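Local structure of glutamine amido transferase (Methylobacillus flagellatus, 3M3P) at residues A[19-23]-A[230-236]; A[71-76]-A[94-99]. The protein belongs to the class I glutamine amidotransferases, proteins whose central mixed beta-sheet is flanked by helices. One frame throughout, in Å; residues are numbered along the deposited sequence.

Contact 1 of 2, residues A[19-23]-A[230-236]; sequences HFGDF and EHVYARW
Phe20 and Phe23, one helical turn apart, both close on Tyr233 but use different parts of it. The CD1 corner of Phe20 sits over one face of the tyrosine ring, near its rim and 3.5 Å from Tyr233 CE1, with the two rings set obliquely. Farther out, the edge of Phe20 points toward the face of the six-membered ring of Trp236 in an offset edge-to-face pair, Phe20 CZ lying 3.7 Å from Trp236 CZ3. A chi1 of -177° swings the Phe20 ring away from its own backbone N, placing CD1 over Tyr233 and CZ beside Trp236. Phe23 instead offers a face: Tyr233 CB stands over it in a CH-pi contact, 3.7 Å from the ring centroid, while Phe23 CZ reaches to 4.3 Å from Ala234 CB.

Beside this aromatic cluster, His19 NE2 donates a 2.8 Å hydrogen bond to Glu230 OE2, with an N-H...O angle of 160°. The oxygen lies in the imidazole plane, but is met on its anti side and from outside the carboxylate plane. A hydrogen bond between Gln180 NE2 and His19 ND1 and a salt bridge of Arg227 NE to Glu230 OE1 hold the far ends of this pair, fixing the ring through both nitrogens.

Segments 19-23 and 230-236, on helices 18-26 and 218-237, cross at -54°. Tyr233 OH bonds to His88 NE2, and Tyr233 and Trp236 both rest on Ile86 of strand 85-88, with Trp236 also touching Trp127 of helix 122-128.

Contact 2 of 2, residues A[71-76]-A[94-99]; sequences LLALIR and LLAKAM
This is a buried helix-helix packing in the alpha/beta core of the class I amidotransferase fold. Helix 68-81 is the connection of a beta-alpha-beta crossover between the neighbouring parallel strands 51-54 and 85-88, and helix 90-98 follows the second of these strands after a turn that may be a nucleophile elbow. The segments cross nearly perpendicularly (-80°), with axes 8.9 Å apart, and the small Ala98 lets the backbones come close: its CA is 4.8 Å from Leu72 CA.

Ala98 CB fits among larger groups, 3.5 Å from Ile75 CG2 and 3.9 Å from Leu72 CD2. Ile75 reaches out with two branches. Its CG2 also meets Leu95 CD1 at 3.6 Å, whereas CD1 runs along the other helix toward the backbone and CB of Leu94. At the far end of the contact Leu71 and Leu94 cross at about a right angle, touching through Leu71 CD2 and Leu94 CD1. Behind these side chains lies the sheet: Ile75 and Leu95 both press on Met54 of strand 51-54.

The opposite end is polar. Arg76 CG passes 4.0 Å from the selenium of selenomethionine Met99, and a bend at chi3 (-75°) turns the chain back so that the guanidinium lies with one face over Leu72 O. Arg76 NH1 then donates edge-on to Ala98 O, at the C-terminal end of helix 90-98: a nearly straight bond of 3.2 Å (165°), lying in the carbonyl plane and directed at a lone pair.

The two contacts pack on opposite faces of the central sheet, their centres 21 Å apart and their nearest atoms about 7 Å apart, without touching. Contact 2 is nested along the chain inside the loop that contact 1 closes: contact 2 joins two helices that flank strand 85-88 in the chain, whereas contact 1 brings a C-terminal helix back to one near the N-terminus. Strand 85-88 and the turn after it lie between them. The possible nucleophile elbow at Gly87, Cys89 and Gly91 is touched by Leu94 from contact 2, while Trp236 from contact 1 comes near it without touching. Contact 1 also reaches His88, the residue just before Cys89, through Tyr233.

Contact 1 of 2, residues A[19-23]-A[230-236]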
ATOM      1  N   HIS A  19      -8.660   5.687   2.679  1.00  6.12           N
ATOM      2  CA  HIS A  19      -8.288   7.042   2.756  1.00  6.49           C
ATOM      3  C   HIS A  19      -7.719   7.576   1.425  1.00  6.98           C
ATOM      4  O   HIS A  19      -7.762   8.764   1.152  1.00  6.90           O
ATOM      5  CB  HIS A  19      -7.274   7.258   3.892  1.00  7.23           C
ATOM      6  CG  HIS A  19      -7.320   8.612   4.425  1.00  9.70           C
ATOM      7  ND1 HIS A  19      -8.483   9.078   5.016  1.00  9.63           N
ATOM      8  CD2 HIS A  19      -6.442   9.643   4.395  1.00 14.69           C
ATOM      9  CE1 HIS A  19      -8.293  10.341   5.364  1.00 10.70           C
ATOM     10  NE2 HIS A  19      -7.050  10.697   5.046  1.00 12.73           N
ATOM     11  N   PHE A  20      -7.057   6.694   0.665  1.00  5.74           N
ATOM     12  CA  PHE A  20      -6.513   7.053  -0.626  1.00  5.91           C
ATOM     13  C   PHE A  20      -7.622   7.553  -1.572  1.00  5.22           C
ATOM     14  O   PHE A  20      -7.487   8.545  -2.293  1.00  5.73           O
ATOM     15  CB  PHE A  20      -5.714   5.882  -1.237  1.00  6.13           C
ATOM     16  CG  PHE A  20      -5.068   6.192  -2.542  1.00  6.22           C
ATOM     17  CD1 PHE A  20      -4.070   7.144  -2.647  1.00  6.59           C
ATOM     18  CD2 PHE A  20      -5.474   5.551  -3.691  1.00  7.58           C
ATOM     19  CE1 PHE A  20      -3.453   7.418  -3.870  1.00  7.65           C
ATOM     20  CE2 PHE A  20      -4.875   5.789  -4.912  1.00  8.28           C
ATOM     21  CZ  PHE A  20      -3.846   6.735  -5.014  1.00  9.01           C
ATOM     22  N   GLY A  21      -8.729   6.832  -1.639  1.00  6.46           N
ATOM     23  CA  GLY A  21      -9.872   7.245  -2.424  1.00  6.35           C
ATOM     24  C   GLY A  21     -10.433   8.573  -2.000  1.00  6.23           C
ATOM     25  O   GLY A  21     -10.741   9.418  -2.837  1.00  7.47           O
ATOM     26  N   ASP A  22     -10.602   8.760  -0.708  1.00  6.98           N
ATOM     27  CA  ASP A  22     -11.088  10.022  -0.206  1.00  6.22           C
ATOM     28  C   ASP A  22     -10.115  11.167  -0.524  1.00  6.52           C
ATOM     29  O   ASP A  22     -10.545  12.259  -0.860  1.00  6.09           O
ATOM     30  CB  ASP A  22     -11.281   9.953   1.328  1.00  6.88           C
ATOM     31  CG  ASP A  22     -12.597   9.320   1.768  1.00  9.82           C
ATOM     32  OD1 ASP A  22     -13.262   8.657   0.997  1.00 10.70           O
ATOM     33  OD2 ASP A  22     -12.799   9.410   3.016  1.00 14.29           O
ATOM     34  N   PHE A  23      -8.819  10.891  -0.471  1.00  5.83           N
ATOM     35  CA  PHE A  23      -7.808  11.875  -0.764  1.00  6.03           C
ATOM     36  C   PHE A  23      -7.927  12.308  -2.245  1.00  6.05           C
ATOM     37  O   PHE A  23      -7.954  13.495  -2.563  1.00  7.37           O
ATOM     38  CB  PHE A  23      -6.422  11.313  -0.441  1.00  7.11           C
ATOM     39  CG  PHE A  23      -5.327  12.225  -0.838  1.00  8.03           C
ATOM     40  CD1 PHE A  23      -4.959  13.330  -0.050  1.00  8.44           C
ATOM     41  CD2 PHE A  23      -4.679  12.035  -2.034  1.00  8.63           C
ATOM     42  CE1 PHE A  23      -3.943  14.211  -0.520  1.00  9.07           C
ATOM     43  CE2 PHE A  23      -3.702  12.935  -2.473  1.00  9.77           C
ATOM     44  CZ  PHE A  23      -3.348  13.970  -1.698  1.00  8.54           C
ATOM     45  N   GLU A 230      -1.627  11.378   4.446  1.00  7.20           N
ATOM     46  CA  GLU A 230      -1.912  12.464   3.523  1.00  8.76           C
ATOM     47  C   GLU A 230      -0.612  13.121   3.051  1.00  7.64           C
ATOM     48  O   GLU A 230      -0.532  13.587   1.898  1.00  7.63           O
ATOM     49  CB  GLU A 230      -2.832  13.498   4.169  1.00  9.13           C
ATOM     50  CG  GLU A 230      -4.276  12.996   4.226  1.00 11.44           C
ATOM     51  CD  GLU A 230      -5.156  13.781   5.180  1.00 14.37           C
ATOM     52  OE1 GLU A 230      -4.664  14.727   5.849  1.00 15.59           O
ATOM     53  OE2 GLU A 230      -6.362  13.410   5.291  1.00 15.51           O
ATOM     54  N   HIS A 231       0.422  13.220   3.921  1.00  6.84           N
ATOM     55  CA  HIS A 231       1.711  13.721   3.478  1.00  6.80           C
ATOM     56  C   HIS A 231       2.287  12.808   2.358  1.00  6.31           C
ATOM     57  O   HIS A 231       2.760  13.284   1.336  1.00  5.95           O
ATOM     58  CB  HIS A 231       2.691  13.736   4.670  1.00  7.62           C
ATOM     59  CG  HIS A 231       4.022  14.308   4.340  1.00  7.45           C
ATOM     60  ND1 HIS A 231       5.043  13.596   3.729  1.00  9.49           N
ATOM     61  CD2 HIS A 231       4.497  15.563   4.536  1.00  6.78           C
ATOM     62  CE1 HIS A 231       6.064  14.413   3.532  1.00  8.47           C
ATOM     63  NE2 HIS A 231       5.769  15.595   4.046  1.00 10.74           N
ATOM     64  N   VAL A 232       2.247  11.497   2.568  1.00  5.82           N
ATOM     65  CA  VAL A 232       2.723  10.550   1.550  1.00  5.45           C
ATOM     66  C   VAL A 232       1.939  10.749   0.258  1.00  6.00           C
ATOM     67  O   VAL A 232       2.514  10.819  -0.800  1.00  6.54           O
ATOM     68  CB  VAL A 232       2.569   9.095   2.033  1.00  5.51           C
ATOM     69  CG1 VAL A 232       2.911   8.109   0.938  1.00  6.86           C
ATOM     70  CG2 VAL A 232       3.438   8.848   3.300  1.00  7.87           C
ATOM     71  N   TYR A 233       0.610  10.785   0.339  1.00  6.22           N
ATOM     72  CA  TYR A 233      -0.223  10.845  -0.865  1.00  6.01           C
ATOM     73  C   TYR A 233       0.004  12.148  -1.603  1.00  6.01           C
ATOM     74  O   TYR A 233       0.091  12.179  -2.833  1.00  5.71           O
ATOM     75  CB  TYR A 233      -1.686  10.645  -0.517  1.00  6.42           C
ATOM     76  CG  TYR A 233      -2.065   9.273  -0.004  1.00  6.45           C
ATOM     77  CD1 TYR A 233      -1.420   8.120  -0.445  1.00  6.26           C
ATOM     78  CD2 TYR A 233      -3.122   9.131   0.857  1.00  7.45           C
ATOM     79  CE1 TYR A 233      -1.852   6.864  -0.007  1.00  8.27           C
ATOM     80  CE2 TYR A 233      -3.543   7.872   1.311  1.00  7.21           C
ATOM     81  CZ  TYR A 233      -2.929   6.769   0.830  1.00  6.18           C
ATOM     82  OH  TYR A 233      -3.331   5.484   1.237  1.00  8.05           O
ATOM     83  N   ALA A 234       0.134  13.245  -0.865  1.00  6.21           N
ATOM     84  CA  ALA A 234       0.437  14.535  -1.480  1.00  6.59           C
ATOM     85  C   ALA A 234       1.757  14.516  -2.218  1.00  5.66           C
ATOM     86  O   ALA A 234       1.872  15.084  -3.310  1.00  7.29           O
ATOM     87  CB  ALA A 234       0.395  15.656  -0.407  1.00  6.58           C
ATOM     88  N   ARG A 235       2.771  13.881  -1.665  1.00  3.87           N
ATOM     89  CA  ARG A 235       4.044  13.757  -2.388  1.00  5.39           C
ATOM     90  C   ARG A 235       3.859  12.883  -3.610  1.00  4.05           C
ATOM     91  O   ARG A 235       4.333  13.204  -4.694  1.00  4.45           O
ATOM     92  CB  ARG A 235       5.112  13.190  -1.483  1.00  6.25           C
ATOM     93  CG  ARG A 235       6.470  12.980  -2.113  1.00  7.58           C
ATOM     94  CD  ARG A 235       7.039  14.236  -2.787  1.00 10.43           C
ATOM     95  NE  ARG A 235       8.307  13.873  -3.428  1.00 11.25           N
ATOM     96  CZ  ARG A 235       8.358  13.333  -4.629  1.00 13.41           C
ATOM     97  NH1 ARG A 235       7.233  13.161  -5.312  1.00 13.47           N
ATOM     98  NH2 ARG A 235       9.497  12.972  -5.141  1.00 17.00           N
ATOM     99  N   TRP A 236       3.189  11.751  -3.452  1.00  3.52           N
ATOM    100  CA  TRP A 236       3.048  10.809  -4.547  1.00  2.35           C
ATOM    101  C   TRP A 236       2.331  11.381  -5.774  1.00  3.40           C
ATOM    102  O   TRP A 236       2.759  11.175  -6.909  1.00  3.23           O
ATOM    103  CB  TRP A 236       2.307   9.557  -4.040  1.00  2.61           C
ATOM    104  CG  TRP A 236       2.246   8.516  -5.114  1.00  2.00           C
ATOM    105  CD1 TRP A 236       3.266   7.704  -5.481  1.00  3.18           C
ATOM    106  CD2 TRP A 236       1.149   8.184  -5.942  1.00  2.00           C
ATOM    107  NE1 TRP A 236       2.879   6.881  -6.519  1.00  3.26           N
ATOM    108  CE2 TRP A 236       1.571   7.155  -6.812  1.00  2.33           C
ATOM    109  CE3 TRP A 236      -0.149   8.681  -6.057  1.00  2.32           C
ATOM    110  CZ2 TRP A 236       0.734   6.624  -7.801  1.00  2.79           C
ATOM    111  CZ3 TRP A 236      -0.984   8.112  -7.005  1.00  2.95           C
ATOM    112  CH2 TRP A 236      -0.545   7.123  -7.854  1.00  2.70           C
TER

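Contact 2 of 2, residues A[71-76]-A[94-99]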
ATOM      1  N   LEU A  71      -0.258  -8.471 -14.653  1.00  6.09           N
ATOM      2  CA  LEU A  71      -0.087  -7.323 -13.726  1.00  6.78           C
ATOM      3  C   LEU A  71       1.372  -7.015 -13.448  1.00  7.14           C
ATOM      4  O   LEU A  71       1.782  -5.820 -13.433  1.00  6.37           O
ATOM      5  CB  LEU A  71      -0.825  -7.542 -12.393  1.00  7.43           C
ATOM      6  CG  LEU A  71      -0.759  -6.423 -11.340  1.00  8.10           C
ATOM      7  CD1 LEU A  71      -1.386  -5.125 -11.839  1.00  7.24           C
ATOM      8  CD2 LEU A  71      -1.493  -6.881 -10.037  1.00  8.90           C
ATOM      9  N   LEU A  72       2.197  -8.031 -13.249  1.00  6.28           N
ATOM     10  CA  LEU A  72       3.627  -7.766 -13.043  1.00  6.43           C
ATOM     11  C   LEU A  72       4.216  -7.037 -14.267  1.00  6.94           C
ATOM     12  O   LEU A  72       5.032  -6.133 -14.104  1.00  7.00           O
ATOM     13  CB  LEU A  72       4.410  -9.052 -12.721  1.00  7.18           C
ATOM     14  CG  LEU A  72       4.016  -9.772 -11.438  1.00  6.84           C
ATOM     15  CD1 LEU A  72       4.811 -11.090 -11.268  1.00  9.25           C
ATOM     16  CD2 LEU A  72       4.189  -8.861 -10.217  1.00  9.83           C
ATOM     17  N   ALA A  73       3.851  -7.461 -15.483  1.00  7.19           N
ATOM     18  CA  ALA A  73       4.318  -6.779 -16.692  1.00  6.96           C
ATOM     19  C   ALA A  73       3.831  -5.312 -16.758  1.00  7.74           C
ATOM     20  O   ALA A  73       4.564  -4.383 -17.137  1.00  6.66           O
ATOM     21  CB  ALA A  73       3.931  -7.565 -17.955  1.00  7.14           C
ATOM     22  N   LEU A  74       2.584  -5.077 -16.376  1.00  7.04           N
ATOM     23  CA  LEU A  74       2.039  -3.730 -16.330  1.00  6.54           C
ATOM     24  C   LEU A  74       2.775  -2.824 -15.338  1.00  6.98           C
ATOM     25  O   LEU A  74       3.035  -1.667 -15.629  1.00  6.05           O
ATOM     26  CB  LEU A  74       0.548  -3.789 -15.992  1.00  7.51           C
ATOM     27  CG  LEU A  74      -0.233  -2.498 -16.148  1.00 10.41           C
ATOM     28  CD1 LEU A  74      -0.279  -2.100 -17.686  1.00 11.62           C
ATOM     29  CD2 LEU A  74      -1.625  -2.712 -15.570  1.00 13.28           C
ATOM     30  N   ILE A  75       3.125  -3.370 -14.172  1.00  6.21           N
ATOM     31  CA  ILE A  75       3.920  -2.607 -13.194  1.00  6.10           C
ATOM     32  C   ILE A  75       5.267  -2.253 -13.794  1.00  6.13           C
ATOM     33  O   ILE A  75       5.736  -1.139 -13.679  1.00  6.52           O
ATOM     34  CB  ILE A  75       4.072  -3.396 -11.887  1.00  5.54           C
ATOM     35  CG1 ILE A  75       2.736  -3.604 -11.160  1.00  5.90           C
ATOM     36  CG2 ILE A  75       5.073  -2.656 -10.964  1.00  6.73           C
ATOM     37  CD1 ILE A  75       2.793  -4.777 -10.194  1.00  6.31           C
ATOM     38  N   ARG A  76       5.924  -3.222 -14.403  1.00  6.00           N
ATOM     39  CA  ARG A  76       7.176  -2.942 -15.096  1.00  6.80           C
ATOM     40  C   ARG A  76       7.026  -1.855 -16.117  1.00  6.93           C
ATOM     41  O   ARG A  76       7.894  -0.955 -16.232  1.00  7.13           O
ATOM     42  CB  ARG A  76       7.811  -4.189 -15.704  1.00  7.21           C
ATOM     43  CG  ARG A  76       8.329  -5.105 -14.612  1.00  8.59           C
ATOM     44  CD  ARG A  76       9.239  -6.195 -15.164  1.00 10.62           C
ATOM     45  NE  ARG A  76       8.420  -7.147 -15.814  1.00 14.93           N
ATOM     46  CZ  ARG A  76       7.873  -8.232 -15.259  1.00 16.11           C
ATOM     47  NH1 ARG A  76       8.094  -8.535 -14.022  1.00 13.55           N
ATOM     48  NH2 ARG A  76       7.087  -9.006 -15.994  1.00 14.79           N
ATOM     49  N   LEU A  94       3.814  -6.568  -4.567  1.00  6.03           N
ATOM     50  CA  LEU A  94       3.765  -6.782  -6.007  1.00  6.27           C
ATOM     51  C   LEU A  94       4.634  -5.800  -6.780  1.00  6.09           C
ATOM     52  O   LEU A  94       5.283  -6.184  -7.745  1.00  6.59           O
ATOM     53  CB  LEU A  94       2.313  -6.748  -6.509  1.00  6.82           C
ATOM     54  CG  LEU A  94       1.459  -7.910  -6.016  1.00  6.85           C
ATOM     55  CD1 LEU A  94       0.020  -7.621  -6.484  1.00 10.92           C
ATOM     56  CD2 LEU A  94       1.990  -9.251  -6.449  1.00 10.76           C
ATOM     57  N   LEU A  95       4.645  -4.550  -6.365  1.00  6.06           N
ATOM     58  CA  LEU A  95       5.628  -3.602  -6.907  1.00  6.20           C
ATOM     59  C   LEU A  95       7.055  -4.138  -6.752  1.00  6.53           C
ATOM     60  O   LEU A  95       7.843  -4.131  -7.692  1.00  7.14           O
ATOM     61  CB  LEU A  95       5.421  -2.185  -6.299  1.00  6.76           C
ATOM     62  CG  LEU A  95       6.442  -1.112  -6.645  1.00  6.49           C
ATOM     63  CD1 LEU A  95       6.540  -0.900  -8.142  1.00  6.93           C
ATOM     64  CD2 LEU A  95       6.129   0.157  -5.885  1.00  8.22           C
ATOM     65  N   ALA A  96       7.395  -4.623  -5.565  1.00  6.86           N
ATOM     66  CA  ALA A  96       8.719  -5.140  -5.329  1.00  6.01           C
ATOM     67  C   ALA A  96       9.002  -6.353  -6.188  1.00  7.05           C
ATOM     68  O   ALA A  96      10.070  -6.446  -6.816  1.00  7.28           O
ATOM     69  CB  ALA A  96       8.860  -5.496  -3.830  1.00  7.76           C
ATOM     70  N   LYS A  97       8.059  -7.306  -6.257  1.00  7.14           N
ATOM     71  CA  LYS A  97       8.255  -8.529  -7.058  1.00  6.55           C
ATOM     72  C   LYS A  97       8.405  -8.209  -8.538  1.00  7.65           C
ATOM     73  O   LYS A  97       9.275  -8.779  -9.192  1.00  8.33           O
ATOM     74  CB  LYS A  97       7.106  -9.513  -6.820  1.00  9.00           C
ATOM     75  CG  LYS A  97       7.363 -10.850  -7.481  1.00 12.43           C
ATOM     76  CD  LYS A  97       6.672 -12.063  -6.805  1.00 18.36           C
ATOM     77  CE  LYS A  97       7.258 -13.378  -7.400  1.00 19.99           C
ATOM     78  NZ  LYS A  97       6.474 -14.566  -6.972  1.00 22.61           N
ATOM     79  N   ALA A  98       7.559  -7.313  -9.057  1.00  6.95           N
ATOM     80  CA  ALA A  98       7.638  -6.917 -10.466  1.00  7.84           C
ATOM     81  C   ALA A  98       9.047  -6.407 -10.807  1.00  7.79           C
ATOM     82  O   ALA A  98       9.539  -6.667 -11.893  1.00  7.27           O
ATOM     83  CB  ALA A  98       6.629  -5.836 -10.780  1.00  6.72           C
HETATM   84  N   MSE A  99       9.662  -5.693  -9.860  1.00  8.05           N
HETATM   85  CA  MSE A  99      10.984  -5.115 -10.054  1.00  9.54           C
HETATM   86  C   MSE A  99      12.133  -5.986  -9.642  1.00 12.24           C
HETATM   87  O   MSE A  99      13.301  -5.517  -9.645  1.00 15.48           O
HETATM   88  CB  MSE A  99      11.033  -3.743  -9.392  1.00 10.40           C
HETATM   89  CG  MSE A  99       9.978  -2.833  -9.934  1.00 10.30           C
HETATM   90 SE   MSE A  99       9.913  -2.605 -11.887  1.00 17.05          SE
HETATM   91  CE  MSE A  99      11.723  -2.054 -12.109  1.00 15.96           C
TER